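Local coordinates for uncharacterized protein (Mycobacterium avium subsp. paratuberculosis, PDB 4R9Z), which probably hydrolyses fatty acyl-CoA thioesters to free fatty acid and coenzyme A, and has the double hot-dog fold of the TesB-type acyl-CoA thioesterases, at residues V201-P206 against Y238-P243; A250-T255 against Q269-P274; R220-W225 against C265-E270; T168-R173 against F208-G213. One frame throughout, in Å; residues are numbered along the deposited sequence.

Contact 1: V201-P206 against Y238-P243; sequences VTLTEP and YDRSSP
Arg240 NH1 comes to 2.6 Å from Thr202 O, but the N-H...O angle of 128° makes this a weak hydrogen bond. The contact belongs to the second hot dog of the chain: the turn leading from helix 188-201 into helix 204-211 rests on strand 236-246 of the sheet. Thr202 O lies at the edge of the guanidinium, near its plane. NE of the same group donates to Val174 O, and this bond, with the weak one from NH1, helps to set the rotation of the buried group; a bend at chi3 (-64°) in an otherwise extended chain gives it its direction.

Thr202 OG1 stands at the edge of the Tyr238 ring, in its plane and 3.1 Å from Tyr238 CE2, while its own hydrogen bond goes to Met198 O. Tyr238 OH bonds to Ser199 O, which ties the far end of the ring to the end of the same helix. Leu203 meets this tyrosine at about a right angle, with CD1 4.0 Å from CZ. Against Arg240 it instead slides by in the opposite direction, placing CD1 3.6 Å from CG. That arginine CG in turn covers one face of the Tyr238 ring, displaced toward the rim. Farther along the strand the contact is made by Pro206, whose CB packs on the backbone at 3.8 Å from Ser241 C and whose carbonyl O lies 3.9 Å from Ser242 CB.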
loop_
_atom_site.group_PDB
_atom_site.type_symbol
_atom_site.label_atom_id
_atom_site.label_comp_id
_atom_site.label_asym_id
_atom_site.label_seq_id
_atom_site.Cartn_x
_atom_site.Cartn_y
_atom_site.Cartn_z
ATOM N N VAL B 201 6.690 -8.543 -10.544
ATOM C CA VAL B 201 7.224 -8.591 -11.908
ATOM C C VAL B 201 6.197 -8.944 -12.986
ATOM O O VAL B 201 6.409 -8.650 -14.160
ATOM C CB VAL B 201 8.391 -9.599 -12.022
ATOM C CG1 VAL B 201 9.528 -9.205 -11.098
ATOM C CG2 VAL B 201 7.914 -11.011 -11.715
ATOM N N THR B 202 5.083 -9.558 -12.596
ATOM C CA THR B 202 4.069 -9.967 -13.568
ATOM C C THR B 202 2.957 -8.942 -13.719
ATOM O O THR B 202 2.027 -9.128 -14.501
ATOM C CB THR B 202 3.436 -11.308 -13.193
ATOM O OG1 THR B 202 2.854 -11.223 -11.886
ATOM C CG2 THR B 202 4.478 -12.399 -13.226
ATOM N N LEU B 203 3.031 -7.880 -12.955
ATOM C CA LEU B 203 1.933 -6.964 -12.833
ATOM C C LEU B 203 1.964 -5.778 -13.761
ATOM O O LEU B 203 1.089 -4.979 -13.741
ATOM C CB LEU B 203 1.791 -6.516 -11.403
ATOM C CG LEU B 203 0.373 -6.399 -10.948
ATOM C CD1 LEU B 203 -0.354 -7.655 -11.271
ATOM C CD2 LEU B 203 0.296 -6.123 -9.475
ATOM N N THR B 204 3.001 -5.661 -14.534
ATOM C CA THR B 204 3.015 -4.714 -15.595
ATOM C C THR B 204 2.031 -4.950 -16.704
ATOM O O THR B 204 1.508 -4.015 -17.237
ATOM C CB THR B 204 4.366 -4.679 -16.237
ATOM O OG1 THR B 204 4.879 -6.012 -16.300
ATOM C CG2 THR B 204 5.241 -3.846 -15.419
ATOM N N GLU B 205 1.822 -6.198 -17.103
ATOM C CA GLU B 205 1.138 -6.466 -18.351
ATOM C C GLU B 205 -0.264 -5.959 -18.383
ATOM O O GLU B 205 -0.636 -5.416 -19.401
ATOM C CB GLU B 205 1.226 -7.941 -18.794
ATOM C CG GLU B 205 0.041 -8.518 -19.606
ATOM C CD GLU B 205 -0.203 -7.933 -21.005
ATOM O OE1 GLU B 205 0.596 -7.159 -21.520
ATOM O OE2 GLU B 205 -1.208 -8.286 -21.626
ATOM N N PRO B 206 -1.047 -6.135 -17.232
ATOM C CA PRO B 206 -2.402 -5.588 -17.389
ATOM C C PRO B 206 -2.395 -4.096 -17.716
ATOM O O PRO B 206 -3.186 -3.651 -18.498
ATOM C CB PRO B 206 -3.086 -5.863 -16.063
ATOM C CG PRO B 206 -2.045 -6.158 -15.125
ATOM C CD PRO B 206 -1.032 -6.873 -15.886
ATOM N N TYR B 238 -2.959 -16.230 -9.946
ATOM C CA TYR B 238 -2.691 -14.811 -9.738
ATOM C C TYR B 238 -3.611 -13.958 -10.592
ATOM O O TYR B 238 -3.337 -13.707 -11.765
ATOM C CB TYR B 238 -1.231 -14.483 -10.051
ATOM C CG TYR B 238 -0.782 -13.129 -9.548
ATOM C CD1 TYR B 238 -1.396 -12.536 -8.453
ATOM C CD2 TYR B 238 0.281 -12.457 -10.148
ATOM C CE1 TYR B 238 -0.981 -11.302 -7.982
ATOM C CE2 TYR B 238 0.705 -11.222 -9.682
ATOM C CZ TYR B 238 0.070 -10.652 -8.598
ATOM O OH TYR B 238 0.484 -9.427 -8.127
ATOM N N ASP B 239 -4.694 -13.497 -9.980
ATOM C CA ASP B 239 -5.637 -12.610 -10.640
ATOM C C ASP B 239 -5.022 -11.221 -10.762
ATOM O O ASP B 239 -4.559 -10.659 -9.777
ATOM C CB ASP B 239 -6.945 -12.561 -9.850
ATOM C CG ASP B 239 -8.138 -12.236 -10.716
ATOM O OD1 ASP B 239 -7.965 -12.136 -11.949
ATOM O OD2 ASP B 239 -9.250 -12.099 -10.163
ATOM N N ARG B 240 -5.016 -10.677 -11.976
ATOM C CA ARG B 240 -4.373 -9.393 -12.250
ATOM C C ARG B 240 -5.304 -8.466 -13.016
ATOM O O ARG B 240 -6.029 -8.902 -13.908
ATOM C CB ARG B 240 -3.091 -9.586 -13.065
ATOM C CG ARG B 240 -2.102 -10.589 -12.499
ATOM C CD ARG B 240 -0.894 -10.762 -13.428
ATOM N NE ARG B 240 -1.262 -11.328 -14.721
ATOM C CZ ARG B 240 -0.421 -11.498 -15.739
ATOM N NH1 ARG B 240 0.854 -11.149 -15.622
ATOM N NH2 ARG B 240 -0.853 -12.024 -16.879
ATOM N N SER B 241 -5.253 -7.179 -12.691
ATOM C CA SER B 241 -6.043 -6.188 -13.407
ATOM C C SER B 241 -5.421 -4.792 -13.307
ATOM O O SER B 241 -4.504 -4.571 -12.521
ATOM C CB SER B 241 -7.475 -6.192 -12.879
ATOM O OG SER B 241 -7.507 -5.862 -11.506
ATOM N N SER B 242 -5.891 -3.866 -14.138
ATOM C CA SER B 242 -5.473 -2.468 -14.053
ATOM C C SER B 242 -6.697 -1.571 -13.970
ATOM O O SER B 242 -7.218 -1.133 -14.994
ATOM C CB SER B 242 -4.612 -2.074 -15.254
ATOM O OG SER B 242 -4.057 -0.780 -15.089
ATOM N N PRO B 243 -7.162 -1.289 -12.744
ATOM C CA PRO B 243 -8.398 -0.526 -12.552
ATOM C C PRO B 243 -8.319 0.902 -13.070
ATOM O O PRO B 243 -9.294 1.397 -13.632
ATOM C CB PRO B 243 -8.584 -0.528 -11.032
ATOM C CG PRO B 243 -7.725 -1.636 -10.530
ATOM C CD PRO B 243 -6.564 -1.700 -11.465
#

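Contact 2: A250-T255 against Q269-P274; sequences ALASGT and QEMYFP
Ala250 and Ala252 share one sheet face with Gln269 and Met271, and on that face Met271 does most of the reaching. Its chi1 of 67° sets CG between the backbone N and the carbonyl carbon, and a bend at chi3 carries CE diagonally over the neighbouring strand, 3.6 Å from Ala252 CB. Nearer the backbone, Met271 CG lies 4.2 Å from Ala250 CB. Phe273, just past the strand end, brings CE1 to 4.0 Å from the same alanine methyl. On the other face Leu251 and Glu270 cross obliquely, with leucine CD2 4.0 Å from glutamate CB; the extended acid continues to Ser61 of the second subunit, whose Trp225 packs on both residues.

The backbone evidence is that of an antiparallel hairpin. Ala250-Met271 and Ala252-Gln269 are hydrogen-bonded pairs, each closed by two bonds such as Ala250 N to Met271 O at 2.9 Å, with Leu251-Glu270 the non-hydrogen-bonded pair between them. The N-to-C directions of the two strand segments are 149° apart, antiparallel with a marked twist.

Helix 204-211 covers the alanine-methionine face through Ala207 and Arg211. Strand 236-246 adjoins the outer side of strand 249-258, and strand 218-226 flanks 263-272.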
loop_
_atom_site.group_PDB
_atom_site.type_symbol
_atom_site.label_atom_id
_atom_site.label_comp_id
_atom_site.label_asym_id
_atom_site.label_seq_id
_atom_site.Cartn_x
_atom_site.Cartn_y
_atom_site.Cartn_z
ATOM N N ALA B 250 -0.257 4.517 -13.656
ATOM C CA ALA B 250 -1.287 3.484 -13.709
ATOM C C ALA B 250 -1.282 2.614 -12.456
ATOM O O ALA B 250 -0.223 2.307 -11.911
ATOM C CB ALA B 250 -1.105 2.618 -14.945
ATOM N N LEU B 251 -2.475 2.230 -11.998
ATOM C CA LEU B 251 -2.613 1.263 -10.910
ATOM C C LEU B 251 -2.814 -0.158 -11.419
ATOM O O LEU B 251 -3.510 -0.388 -12.407
ATOM C CB LEU B 251 -3.785 1.610 -9.996
ATOM C CG LEU B 251 -3.536 2.504 -8.782
ATOM C CD1 LEU B 251 -4.799 2.584 -7.926
ATOM C CD2 LEU B 251 -2.350 2.018 -7.966
ATOM N N ALA B 252 -2.222 -1.112 -10.713
ATOM C CA ALA B 252 -2.428 -2.526 -10.989
ATOM C C ALA B 252 -2.838 -3.229 -9.704
ATOM O O ALA B 252 -2.401 -2.854 -8.624
ATOM C CB ALA B 252 -1.170 -3.148 -11.569
ATOM N N SER B 253 -3.682 -4.245 -9.823
ATOM C CA SER B 253 -4.253 -4.895 -8.653
ATOM C C SER B 253 -4.139 -6.410 -8.791
ATOM O O SER B 253 -4.263 -6.954 -9.889
ATOM C CB SER B 253 -5.713 -4.475 -8.464
ATOM O OG SER B 253 -6.262 -5.044 -7.288
ATOM N N GLY B 254 -3.894 -7.091 -7.677
ATOM C CA GLY B 254 -3.673 -8.521 -7.726
ATOM C C GLY B 254 -4.134 -9.291 -6.506
ATOM O O GLY B 254 -4.050 -8.818 -5.375
ATOM N N THR B 255 -4.636 -10.493 -6.751
ATOM C CA THR B 255 -5.003 -11.408 -5.685
ATOM C C THR B 255 -4.443 -12.772 -6.036
ATOM O O THR B 255 -4.670 -13.282 -7.131
ATOM C CB THR B 255 -6.521 -11.498 -5.487
ATOM O OG1 THR B 255 -7.182 -11.085 -6.688
ATOM C CG2 THR B 255 -6.965 -10.602 -4.351
ATOM N N GLN B 269 -0.110 -2.102 -7.123
ATOM C CA GLN B 269 1.112 -1.566 -7.705
ATOM C C GLN B 269 0.850 -0.311 -8.528
ATOM O O GLN B 269 -0.082 -0.258 -9.330
ATOM C CB GLN B 269 1.795 -2.621 -8.579
ATOM C CG GLN B 269 3.109 -2.158 -9.194
ATOM C CD GLN B 269 3.751 -3.217 -10.064
ATOM O OE1 GLN B 269 4.060 -2.973 -11.229
ATOM N NE2 GLN B 269 3.952 -4.405 -9.505
ATOM N N GLU B 270 1.697 0.695 -8.340
ATOM C CA GLU B 270 1.601 1.923 -9.110
ATOM C C GLU B 270 2.839 2.037 -9.986
ATOM O O GLU B 270 3.959 1.819 -9.518
ATOM C CB GLU B 270 1.461 3.133 -8.183
ATOM C CG GLU B 270 1.234 4.465 -8.885
ATOM C CD GLU B 270 1.079 5.618 -7.905
ATOM O OE1 GLU B 270 1.863 5.682 -6.930
ATOM O OE2 GLU B 270 0.171 6.456 -8.105
ATOM N N MET B 271 2.638 2.348 -11.261
ATOM C CA MET B 271 3.763 2.450 -12.180
ATOM C C MET B 271 3.690 3.698 -13.059
ATOM O O MET B 271 2.605 4.196 -13.368
ATOM C CB MET B 271 3.850 1.195 -13.051
ATOM C CG MET B 271 2.701 1.003 -14.019
ATOM S SD MET B 271 2.485 -0.734 -14.463
ATOM C CE MET B 271 1.673 -1.365 -12.997
ATOM N N TYR B 272 4.863 4.189 -13.445
ATOM C CA TYR B 272 5.013 5.411 -14.230
ATOM C C TYR B 272 5.214 5.138 -15.722
ATOM O O TYR B 272 6.057 4.324 -16.105
ATOM C CB TYR B 272 6.187 6.224 -13.686
ATOM C CG TYR B 272 6.530 7.480 -14.460
ATOM C CD1 TYR B 272 5.616 8.518 -14.588
ATOM C CD2 TYR B 272 7.792 7.643 -15.030
ATOM C CE1 TYR B 272 5.941 9.674 -15.284
ATOM C CE2 TYR B 272 8.126 8.793 -15.725
ATOM C CZ TYR B 272 7.198 9.805 -15.850
ATOM O OH TYR B 272 7.526 10.951 -16.539
ATOM N N PHE B 273 4.407 5.794 -16.553
ATOM C CA PHE B 273 4.589 5.772 -18.006
ATOM C C PHE B 273 4.986 7.140 -18.554
ATOM O O PHE B 273 4.147 8.039 -18.645
ATOM C CB PHE B 273 3.321 5.302 -18.711
ATOM C CG PHE B 273 3.054 3.836 -18.568
ATOM C CD1 PHE B 273 2.313 3.352 -17.500
ATOM C CD2 PHE B 273 3.534 2.940 -19.509
ATOM C CE1 PHE B 273 2.063 1.999 -17.369
ATOM C CE2 PHE B 273 3.282 1.589 -19.389
ATOM C CZ PHE B 273 2.550 1.115 -18.316
ATOM N N PRO B 274 6.264 7.302 -18.929
ATOM C CA PRO B 274 6.735 8.566 -19.508
ATOM C C PRO B 274 6.022 8.903 -20.813
ATOM O O PRO B 274 5.923 8.044 -21.689
ATOM C CB PRO B 274 8.223 8.305 -19.771
ATOM C CG PRO B 274 8.585 7.162 -18.890
ATOM C CD PRO B 274 7.351 6.326 -18.753
#

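Contact 3: R220-W225 against C265-E270; sequences RDHSVW and CTVKQE
Asp221 OD1 and Glu270 OE1, both from acidic side chains, lie 2.7 Å apart on a buried sheet face, with their carboxylate planes turned 88° to each other. They meet at a classic beta bulge: Arg220 N and Asp221 N both donate to Glu270 O, at 2.8 Å and 3.1 Å, so one carbonyl answers two consecutive residues. Beyond the bulge the antiparallel pairing is regular, with two bonds each for Ser223-Lys268 and Trp225-Thr266.

On the opposite face Gln269, extended with CG anti to its backbone N (chi1 -178°), offers NE2 to His222 ND1 at 3.3 Å in a weak bond, amide and ring planes 62° apart. NE2 also donates to Ala200 O, and His222 NE2 is bonded to Ser199 OG, which ties this face to helix 188-201. Val224 CG1 packs 3.8 Å from Cys265 CB beside them. Back on the face of the two acids, Trp225 turns its edge to the other strand, CE3 being 3.2 Å from Thr266 O.

Strand 218-226 also pairs with 58-66, joining the two hot-dog halves. Asp221 OD2 is hydrogen-bonded to Trp225 NE1 and His63 NE2 of the second subunit, which implies that the polar chemistry of the acid-bearing face is completed only across the dimer interface.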
loop_
_atom_site.group_PDB
_atom_site.type_symbol
_atom_site.label_atom_id
_atom_site.label_comp_id
_atom_site.label_asym_id
_atom_site.label_seq_id
_atom_site.Cartn_x
_atom_site.Cartn_y
_atom_site.Cartn_z
ATOM N N ARG B 220 6.719 2.303 -9.601
ATOM C CA ARG B 220 6.941 3.365 -8.631
ATOM C C ARG B 220 6.770 2.845 -7.211
ATOM O O ARG B 220 7.581 3.137 -6.333
ATOM C CB ARG B 220 5.994 4.533 -8.893
ATOM C CG ARG B 220 6.160 5.690 -7.930
ATOM C CD ARG B 220 7.592 6.179 -7.879
ATOM N NE ARG B 220 7.720 7.403 -7.094
ATOM C CZ ARG B 220 8.850 8.097 -6.971
ATOM N NH1 ARG B 220 9.952 7.679 -7.575
ATOM N NH2 ARG B 220 8.883 9.203 -6.240
ATOM N N ASP B 221 5.721 2.067 -6.982
ATOM C CA ASP B 221 5.579 1.403 -5.695
ATOM C C ASP B 221 4.841 0.070 -5.786
ATOM O O ASP B 221 4.116 -0.197 -6.742
ATOM C CB ASP B 221 4.903 2.335 -4.670
ATOM C CG ASP B 221 3.563 2.882 -5.134
ATOM O OD1 ASP B 221 3.553 3.841 -5.937
ATOM O OD2 ASP B 221 2.520 2.387 -4.655
ATOM N N HIS B 222 5.066 -0.768 -4.779
ATOM C CA HIS B 222 4.479 -2.098 -4.701
ATOM C C HIS B 222 4.020 -2.366 -3.276
ATOM O O HIS B 222 4.757 -2.119 -2.325
ATOM C CB HIS B 222 5.492 -3.156 -5.137
ATOM C CG HIS B 222 4.931 -4.540 -5.218
ATOM N ND1 HIS B 222 4.084 -4.941 -6.230
ATOM C CD2 HIS B 222 5.091 -5.617 -4.412
ATOM C CE1 HIS B 222 3.753 -6.205 -6.048
ATOM N NE2 HIS B 222 4.352 -6.641 -4.953
ATOM N N SER B 223 2.819 -2.907 -3.134
ATOM C CA SER B 223 2.238 -3.163 -1.825
ATOM C C SER B 223 1.664 -4.568 -1.777
ATOM O O SER B 223 0.958 -4.978 -2.701
ATOM C CB SER B 223 1.132 -2.152 -1.508
ATOM O OG SER B 223 1.645 -0.898 -1.109
ATOM N N VAL B 224 1.991 -5.314 -0.723
ATOM C CA VAL B 224 1.475 -6.672 -0.557
ATOM C C VAL B 224 0.913 -6.888 0.841
ATOM O O VAL B 224 1.570 -6.590 1.831
ATOM C CB VAL B 224 2.552 -7.731 -0.809
ATOM C CG1 VAL B 224 1.948 -9.121 -0.724
ATOM C CG2 VAL B 224 3.195 -7.524 -2.156
ATOM N N TRP B 225 -0.292 -7.441 0.920
ATOM C CA TRP B 225 -0.852 -7.858 2.197
ATOM C C TRP B 225 -1.006 -9.374 2.204
ATOM O O TRP B 225 -1.714 -9.943 1.372
ATOM C CB TRP B 225 -2.199 -7.172 2.448
ATOM C CG TRP B 225 -2.109 -5.680 2.478
ATOM C CD1 TRP B 225 -1.976 -4.888 3.580
ATOM C CD2 TRP B 225 -2.128 -4.797 1.349
ATOM N NE1 TRP B 225 -1.920 -3.565 3.210
ATOM C CE2 TRP B 225 -2.010 -3.485 1.846
ATOM C CE3 TRP B 225 -2.238 -4.989 -0.032
ATOM C CZ2 TRP B 225 -2.000 -2.373 1.013
ATOM C CZ3 TRP B 225 -2.228 -3.882 -0.854
ATOM C CH2 TRP B 225 -2.108 -2.590 -0.328
ATOM N N CYS B 265 -2.230 -13.661 -0.974
ATOM C CA CYS B 265 -1.929 -12.253 -0.777
ATOM C C CYS B 265 -2.814 -11.346 -1.616
ATOM O O CYS B 265 -3.328 -11.757 -2.653
ATOM C CB CYS B 265 -0.459 -11.977 -1.095
ATOM S SG CYS B 265 -0.036 -12.156 -2.827
ATOM N N THR B 266 -2.990 -10.115 -1.142
ATOM C CA THR B 266 -3.638 -9.057 -1.911
ATOM C C THR B 266 -2.551 -8.069 -2.300
ATOM O O THR B 266 -1.647 -7.807 -1.512
ATOM C CB THR B 266 -4.745 -8.345 -1.108
ATOM O OG1 THR B 266 -5.659 -9.311 -0.578
ATOM C CG2 THR B 266 -5.504 -7.369 -1.989
ATOM N N VAL B 267 -2.625 -7.522 -3.511
ATOM C CA VAL B 267 -1.511 -6.754 -4.070
ATOM C C VAL B 267 -1.975 -5.484 -4.781
ATOM O O VAL B 267 -3.013 -5.480 -5.443
ATOM C CB VAL B 267 -0.695 -7.604 -5.077
ATOM C CG1 VAL B 267 0.524 -6.845 -5.556
ATOM C CG2 VAL B 267 -0.266 -8.917 -4.455
ATOM N N LYS B 268 -1.208 -4.407 -4.633
ATOM C CA LYS B 268 -1.440 -3.186 -5.398
ATOM C C LYS B 268 -0.119 -2.611 -5.895
ATOM O O LYS B 268 0.875 -2.620 -5.176
ATOM C CB LYS B 268 -2.178 -2.145 -4.558
ATOM C CG LYS B 268 -2.816 -1.040 -5.385
ATOM C CD LYS B 268 -4.117 -1.504 -6.017
ATOM C CE LYS B 268 -5.241 -1.547 -4.998
ATOM N NZ LYS B 268 -6.504 -2.065 -5.598
ATOM N N GLN B 269 -0.110 -2.102 -7.123
ATOM C CA GLN B 269 1.112 -1.566 -7.705
ATOM C C GLN B 269 0.850 -0.311 -8.528
ATOM O O GLN B 269 -0.082 -0.258 -9.330
ATOM C CB GLN B 269 1.795 -2.621 -8.579
ATOM C CG GLN B 269 3.109 -2.158 -9.194
ATOM C CD GLN B 269 3.751 -3.217 -10.064
ATOM O OE1 GLN B 269 4.060 -2.973 -11.229
ATOM N NE2 GLN B 269 3.952 -4.405 -9.505
ATOM N N GLU B 270 1.697 0.695 -8.340
ATOM C CA GLU B 270 1.601 1.923 -9.110
ATOM C C GLU B 270 2.839 2.037 -9.986
ATOM O O GLU B 270 3.959 1.819 -9.518
ATOM C CB GLU B 270 1.461 3.133 -8.183
ATOM C CG GLU B 270 1.234 4.465 -8.885
ATOM C CD GLU B 270 1.079 5.618 -7.905
ATOM O OE1 GLU B 270 1.863 5.682 -6.930
ATOM O OE2 GLU B 270 0.171 6.456 -8.105
#

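Contact 4: T168-R173 against F208-G213; sequences TVPPAR and FAARGG
Ala210 makes the larger share of the contact on the helix side, its CB meeting Pro170 CG at 3.9 Å and Ala172 CB at 4.4 Å. Its CA-H points at Thr168 O, with CA 3.3 Å from the oxygen and an angle of 160° at the hydrogen, a nearly straight CH...O contact. The preceding residue, Ala209, completes the first shell: Thr168 CG2 lies 4.2 Å from Ala209 CB. No hydrogen bond crosses, so two small helix residues simply lie against a proline-rich loop at the protein surface.

The next shell fixes both partners. In the loop, Ala172 N donates to Val169 O at 2.9 Å, closing a type VI beta turn with the cis peptide before Pro171; Ala172 itself has positive phi, and its methyl is directed at the helix. The backbone of Pro171 lies close to that of Ser242, and Arg173 forms a salt bridge with Asp239. In the helix, Gly212 ends the last turn in a Schellman motif at phi 101°, its N bonding back to Ala209 O at 3.1 Å. Gly213 CA then folds over one face of the Phe208 ring.

Tyr122 of the second subunit packs on Pro170 and Ala210. The loop links strand 159-163 to strand 176-180, outer strands of the second hot dog, and the C-terminal end of helix 204-211 lies against it. Arg211 ties that end to Ser245 and Gly247 near the end of strand 236-246.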
loop_
_atom_site.group_PDB
_atom_site.type_symbol
_atom_site.label_atom_id
_atom_site.label_comp_id
_atom_site.label_asym_id
_atom_site.label_seq_id
_atom_site.Cartn_x
_atom_site.Cartn_y
_atom_site.Cartn_z
ATOM N N THR B 168 -8.046 -6.611 -22.872
ATOM C CA THR B 168 -7.172 -5.438 -22.844
ATOM C C THR B 168 -7.902 -4.147 -22.479
ATOM O O THR B 168 -7.276 -3.150 -22.131
ATOM C CB THR B 168 -6.459 -5.247 -24.186
ATOM O OG1 THR B 168 -7.423 -4.955 -25.205
ATOM C CG2 THR B 168 -5.694 -6.508 -24.550
ATOM N N VAL B 169 -9.225 -4.163 -22.570
ATOM C CA VAL B 169 -10.012 -2.995 -22.218
ATOM C C VAL B 169 -10.100 -3.003 -20.701
ATOM O O VAL B 169 -10.396 -4.042 -20.115
ATOM C CB VAL B 169 -11.427 -3.023 -22.855
ATOM C CG1 VAL B 169 -12.319 -1.959 -22.239
ATOM C CG2 VAL B 169 -11.345 -2.830 -24.357
ATOM N N PRO B 170 -9.817 -1.856 -20.060
ATOM C CA PRO B 170 -9.778 -1.759 -18.595
ATOM C C PRO B 170 -11.055 -2.293 -17.951
ATOM O O PRO B 170 -12.129 -2.078 -18.514
ATOM C CB PRO B 170 -9.624 -0.258 -18.356
ATOM C CG PRO B 170 -8.873 0.217 -19.560
ATOM C CD PRO B 170 -9.435 -0.584 -20.704
ATOM N N PRO B 171 -10.950 -2.966 -16.787
ATOM C CA PRO B 171 -9.779 -3.203 -15.924
ATOM C C PRO B 171 -8.729 -4.186 -16.470
ATOM O O PRO B 171 -7.737 -4.437 -15.785
ATOM C CB PRO B 171 -10.402 -3.756 -14.637
ATOM C CG PRO B 171 -11.655 -4.391 -15.064
ATOM C CD PRO B 171 -12.163 -3.606 -16.242
ATOM N N ALA B 172 -8.972 -4.761 -17.644
ATOM C CA ALA B 172 -8.006 -5.634 -18.317
ATOM C C ALA B 172 -7.575 -6.841 -17.482
ATOM O O ALA B 172 -6.387 -7.089 -17.325
ATOM C CB ALA B 172 -6.775 -4.827 -18.738
ATOM N N ARG B 173 -8.533 -7.597 -16.956
ATOM C CA ARG B 173 -8.202 -8.806 -16.205
ATOM C C ARG B 173 -7.392 -9.811 -17.024
ATOM O O ARG B 173 -7.840 -10.272 -18.074
ATOM C CB ARG B 173 -9.469 -9.491 -15.699
ATOM C CG ARG B 173 -10.156 -8.794 -14.554
ATOM C CD ARG B 173 -11.234 -9.694 -13.986
ATOM N NE ARG B 173 -10.681 -10.961 -13.512
ATOM C CZ ARG B 173 -11.366 -12.099 -13.446
ATOM N NH1 ARG B 173 -12.635 -12.135 -13.837
ATOM N NH2 ARG B 173 -10.781 -13.203 -13.000
ATOM N N PHE B 208 0.093 -2.377 -19.200
ATOM C CA PHE B 208 0.589 -2.257 -20.532
ATOM C C PHE B 208 -0.493 -2.582 -21.527
ATOM O O PHE B 208 -0.613 -1.989 -22.557
ATOM C CB PHE B 208 1.758 -3.184 -20.731
ATOM C CG PHE B 208 2.523 -2.911 -21.971
ATOM C CD1 PHE B 208 3.127 -1.698 -22.162
ATOM C CD2 PHE B 208 2.628 -3.855 -22.956
ATOM C CE1 PHE B 208 3.827 -1.435 -23.317
ATOM C CE2 PHE B 208 3.337 -3.603 -24.103
ATOM C CZ PHE B 208 3.934 -2.394 -24.287
ATOM N N ALA B 209 -1.279 -3.573 -21.222
ATOM C CA ALA B 209 -2.406 -3.908 -22.089
ATOM C C ALA B 209 -3.428 -2.774 -22.188
ATOM O O ALA B 209 -3.844 -2.399 -23.283
ATOM C CB ALA B 209 -3.082 -5.184 -21.608
ATOM N N ALA B 210 -3.846 -2.248 -21.040
ATOM C CA ALA B 210 -4.856 -1.191 -20.998
ATOM C C ALA B 210 -4.493 0.049 -21.816
ATOM O O ALA B 210 -5.369 0.736 -22.328
ATOM C CB ALA B 210 -5.123 -0.792 -19.562
ATOM N N ARG B 211 -3.200 0.331 -21.934
ATOM C CA ARG B 211 -2.739 1.505 -22.665
ATOM C C ARG B 211 -2.719 1.342 -24.172
ATOM O O ARG B 211 -2.708 2.327 -24.909
ATOM C CB ARG B 211 -1.329 1.877 -22.216
ATOM C CG ARG B 211 -1.269 2.817 -21.054
ATOM C CD ARG B 211 0.166 3.258 -20.817
ATOM N NE ARG B 211 0.269 4.693 -20.559
ATOM C CZ ARG B 211 -0.237 5.302 -19.491
ATOM N NH1 ARG B 211 -0.883 4.607 -18.560
ATOM N NH2 ARG B 211 -0.087 6.613 -19.353
ATOM N N GLY B 212 -2.710 0.098 -24.627
ATOM C CA GLY B 212 -2.548 -0.177 -26.039
ATOM C C GLY B 212 -1.112 -0.585 -26.279
ATOM O O GLY B 212 -0.720 -0.898 -27.401
ATOM N N GLY B 213 -0.325 -0.575 -25.209
ATOM C CA GLY B 213 1.026 -1.108 -25.239
ATOM C C GLY B 213 2.109 -0.210 -25.808
ATOM O O GLY B 213 1.999 1.016 -25.762
#

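Contacts 1, 2 and 3 are buried, whereas contact 4 lies at the surface, about 21 Å (centre to centre) from the middle of the chain. Strand 263-272 serves contacts 2 and 3, pairing with a different neighbour in each and sharing Gln269 and Glu270. Contacts 1 and 4 share helix 204-211, its start lying on a strand and its end against a loop. Regular backbone pairing dominates contacts 2 and 3, and a facing pair of acids and a histidine-amide bond appear only in contact 3; contact 1 relies on an arginine and mixed packing, contact 4 on methyls and a CH...O contact. Contacts 1 and 4 also touch each other, and all four reach the second subunit.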